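Cathepsin L Propeptide (Toxoplasma gondii, PDB 3F75) is the propeptide of a cathepsin L, a small, largely helical I29-type domain that probably keeps its partner enzyme inactive by covering the active-site cleft. Local coordinates at residues 55-58 / 59-63. Numbering follows the deposited sequence.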
ATOM      1  N   TYR B  55     -14.207 -10.315 -15.317  1.00 13.35           N
ATOM      2  CA  TYR B  55     -13.929 -10.763 -13.968  1.00 11.15           C
ATOM      3  C   TYR B  55     -14.601  -9.916 -12.909  1.00 12.82           C
ATOM      4  O   TYR B  55     -15.196 -10.449 -11.987  1.00 13.31           O
ATOM      5  CB  TYR B  55     -12.428 -10.770 -13.718  1.00 13.71           C
ATOM      6  CG  TYR B  55     -12.071 -11.211 -12.323  1.00 12.46           C
ATOM      7  CD1 TYR B  55     -12.064 -12.549 -11.991  1.00 17.44           C
ATOM      8  CD2 TYR B  55     -11.744 -10.287 -11.336  1.00 17.16           C
ATOM      9  CE1 TYR B  55     -11.741 -12.964 -10.723  1.00 19.61           C
ATOM     10  CE2 TYR B  55     -11.393 -10.699 -10.062  1.00 16.85           C
ATOM     11  CZ  TYR B  55     -11.410 -12.032  -9.761  1.00 19.83           C
ATOM     12  OH  TYR B  55     -11.069 -12.469  -8.508  1.00 24.96           O
ATOM     13  N   ILE B  56     -14.488  -8.591 -13.050  1.00 11.05           N
ATOM     14  CA  ILE B  56     -15.016  -7.642 -12.088  1.00  9.95           C
ATOM     15  C   ILE B  56     -16.533  -7.764 -12.021  1.00 11.11           C
ATOM     16  O   ILE B  56     -17.109  -7.926 -10.931  1.00 10.54           O
ATOM     17  CB  ILE B  56     -14.592  -6.190 -12.469  1.00  8.04           C
ATOM     18  CG1 ILE B  56     -13.088  -6.017 -12.263  1.00 15.97           C
ATOM     19  CG2 ILE B  56     -15.376  -5.131 -11.681  1.00 13.37           C
ATOM     20  CD1 ILE B  56     -12.522  -4.729 -12.884  1.00 11.71           C
ATOM     21  N   HIS B  57     -17.166  -7.706 -13.195  1.00 10.88           N
ATOM     22  CA  HIS B  57     -18.601  -7.827 -13.305  1.00 14.27           C
ATOM     23  C   HIS B  57     -19.124  -9.123 -12.695  1.00 13.91           C
ATOM     24  O   HIS B  57     -20.096  -9.111 -11.944  1.00 15.48           O
ATOM     25  CB  HIS B  57     -19.019  -7.757 -14.763  1.00 16.94           C
ATOM     26  CG  HIS B  57     -20.482  -7.990 -14.975  1.00 23.00           C
ATOM     27  ND1 HIS B  57     -21.442  -7.101 -14.544  1.00 33.52           N
ATOM     28  CD2 HIS B  57     -21.148  -8.998 -15.583  1.00 27.25           C
ATOM     29  CE1 HIS B  57     -22.639  -7.550 -14.876  1.00 33.36           C
ATOM     30  NE2 HIS B  57     -22.488  -8.703 -15.505  1.00 33.75           N
ATOM     31  N   THR B  58     -18.504 -10.245 -13.041  1.00 13.93           N
ATOM     32  CA  THR B  58     -18.902 -11.541 -12.481  1.00 14.01           C
ATOM     33  C   THR B  58     -18.746 -11.590 -10.972  1.00 14.66           C
ATOM     34  O   THR B  58     -19.644 -12.052 -10.265  1.00 12.03           O
ATOM     35  CB  THR B  58     -18.078 -12.670 -13.082  1.00 15.28           C
ATOM     36  OG1 THR B  58     -18.311 -12.691 -14.484  1.00 17.39           O
ATOM     37  CG2 THR B  58     -18.484 -14.018 -12.484  1.00 18.40           C
ATOM     38  N   HIS B  59     -17.600 -11.112 -10.493  1.00 14.51           N
ATOM     39  CA  HIS B  59     -17.313 -11.082  -9.053  1.00 16.27           C
ATOM     40  C   HIS B  59     -18.401 -10.318  -8.292  1.00 14.80           C
ATOM     41  O   HIS B  59     -18.912 -10.770  -7.259  1.00 12.19           O
ATOM     42  CB  HIS B  59     -15.949 -10.411  -8.826  1.00 19.80           C
ATOM     43  CG  HIS B  59     -15.147 -11.007  -7.715  1.00 22.78           C
ATOM     44  ND1 HIS B  59     -15.197 -10.521  -6.426  1.00 21.75           N
ATOM     45  CD2 HIS B  59     -14.255 -12.030  -7.702  1.00 23.02           C
ATOM     46  CE1 HIS B  59     -14.375 -11.221  -5.665  1.00 22.86           C
ATOM     47  NE2 HIS B  59     -13.786 -12.139  -6.412  1.00 24.72           N
ATOM     48  N   ASN B  60     -18.767  -9.156  -8.812  1.00 12.80           N
ATOM     49  CA  ASN B  60     -19.715  -8.313  -8.128  1.00 15.97           C
ATOM     50  C   ASN B  60     -21.132  -8.893  -8.112  1.00 15.15           C
ATOM     51  O   ASN B  60     -21.969  -8.378  -7.391  1.00 14.35           O
ATOM     52  CB  ASN B  60     -19.725  -6.892  -8.728  1.00 15.48           C
ATOM     53  CG  ASN B  60     -18.491  -6.092  -8.370  1.00 15.90           C
ATOM     54  OD1 ASN B  60     -17.812  -6.370  -7.373  1.00 10.41           O
ATOM     55  ND2 ASN B  60     -18.188  -5.074  -9.188  1.00 12.21           N
ATOM     56  N   GLN B  61     -21.395  -9.958  -8.875  1.00 17.77           N
ATOM     57  CA  GLN B  61     -22.705 -10.655  -8.823  1.00 20.70           C
ATOM     58  C   GLN B  61     -22.735 -11.775  -7.771  1.00 21.63           C
ATOM     59  O   GLN B  61     -23.790 -12.358  -7.506  1.00 19.02           O
ATOM     60  CB  GLN B  61     -23.039 -11.271 -10.183  0.60 21.26           C
ATOM     61  CG  GLN B  61     -23.298 -10.272 -11.295  0.60 24.67           C
ATOM     62  CD  GLN B  61     -23.359 -10.915 -12.674  0.60 30.21           C
ATOM     63  OE1 GLN B  61     -23.362 -10.218 -13.684  0.60 33.44           O
ATOM     64  NE2 GLN B  61     -23.400 -12.247 -12.725  0.60 30.24           N
ATOM     65  N   GLN B  62     -21.590 -12.058  -7.157  1.00 23.93           N
ATOM     66  CA  GLN B  62     -21.428 -13.267  -6.355  1.00 23.95           C
ATOM     67  C   GLN B  62     -21.688 -13.059  -4.850  1.00 26.46           C
ATOM     68  O   GLN B  62     -21.646 -14.009  -4.072  1.00 26.89           O
ATOM     69  CB  GLN B  62     -20.048 -13.908  -6.648  1.00 24.85           C
ATOM     70  CG  GLN B  62     -20.027 -14.718  -7.994  1.00 29.84           C
ATOM     71  CD  GLN B  62     -18.625 -15.209  -8.454  1.00 37.47           C
ATOM     72  OE1 GLN B  62     -17.598 -14.554  -8.240  1.00 38.89           O
ATOM     73  NE2 GLN B  62     -18.601 -16.360  -9.121  1.00 41.02           N
ATOM     74  N   GLY B  63     -21.993 -11.831  -4.435  1.00 26.14           N
ATOM     75  CA  GLY B  63     -22.377 -11.577  -3.032  1.00 26.54           C
ATOM     76  C   GLY B  63     -21.261 -11.600  -1.993  1.00 23.77           C
ATOM     77  O   GLY B  63     -21.481 -11.980  -0.847  1.00 27.55           O
TER
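Tyr-55 and His-59, one helical turn apart, run side by side, with the imidazole CD2 3.3 Å from the phenol OH and the ring planes inclined at 44°. The flat imidazole of His-59 can lie against Tyr-55 and still stack on Tyr-64, and both Tyr-55 and His-59 touch Leu-68. Regular i to i+4 bonds join the backbone here: His-59 N donates to Tyr-55 O at 2.9 Å, and Asn-60 N to Ile-56 O at 3.0 Å. The pattern then tightens. Gln-61 N has a bond of 3.1 Å to Thr-58 O and keeps only a weak one to His-57 O; Gln-62 N turns likewise to His-59 O. Such i to i+3 bonding is characteristic of the last turn of an alpha-helix, here helix 39-60, the long helix of the I29 propeptide domain. Gly-63, which lacks a CB and so adopts positive phi at little cost, then takes the chain out of the helix toward strand 66-68. Two side-chain amides find partners past the turn: Asn-60 ND2 donates to Leu-68 O, tying helix to strand, and Gln-62 OE1 is bonded to Tyr-64 OH. The Thr-58 hydroxyl, anti to its own carbonyl carbon (chi1 -61°), lies beside the backbone N and bonds back to Val-54 O, while the branched, apolar side chain of Ile-56 suits a buried place, packing on Leu-68 and on an aromatic side chain of the other protein chain.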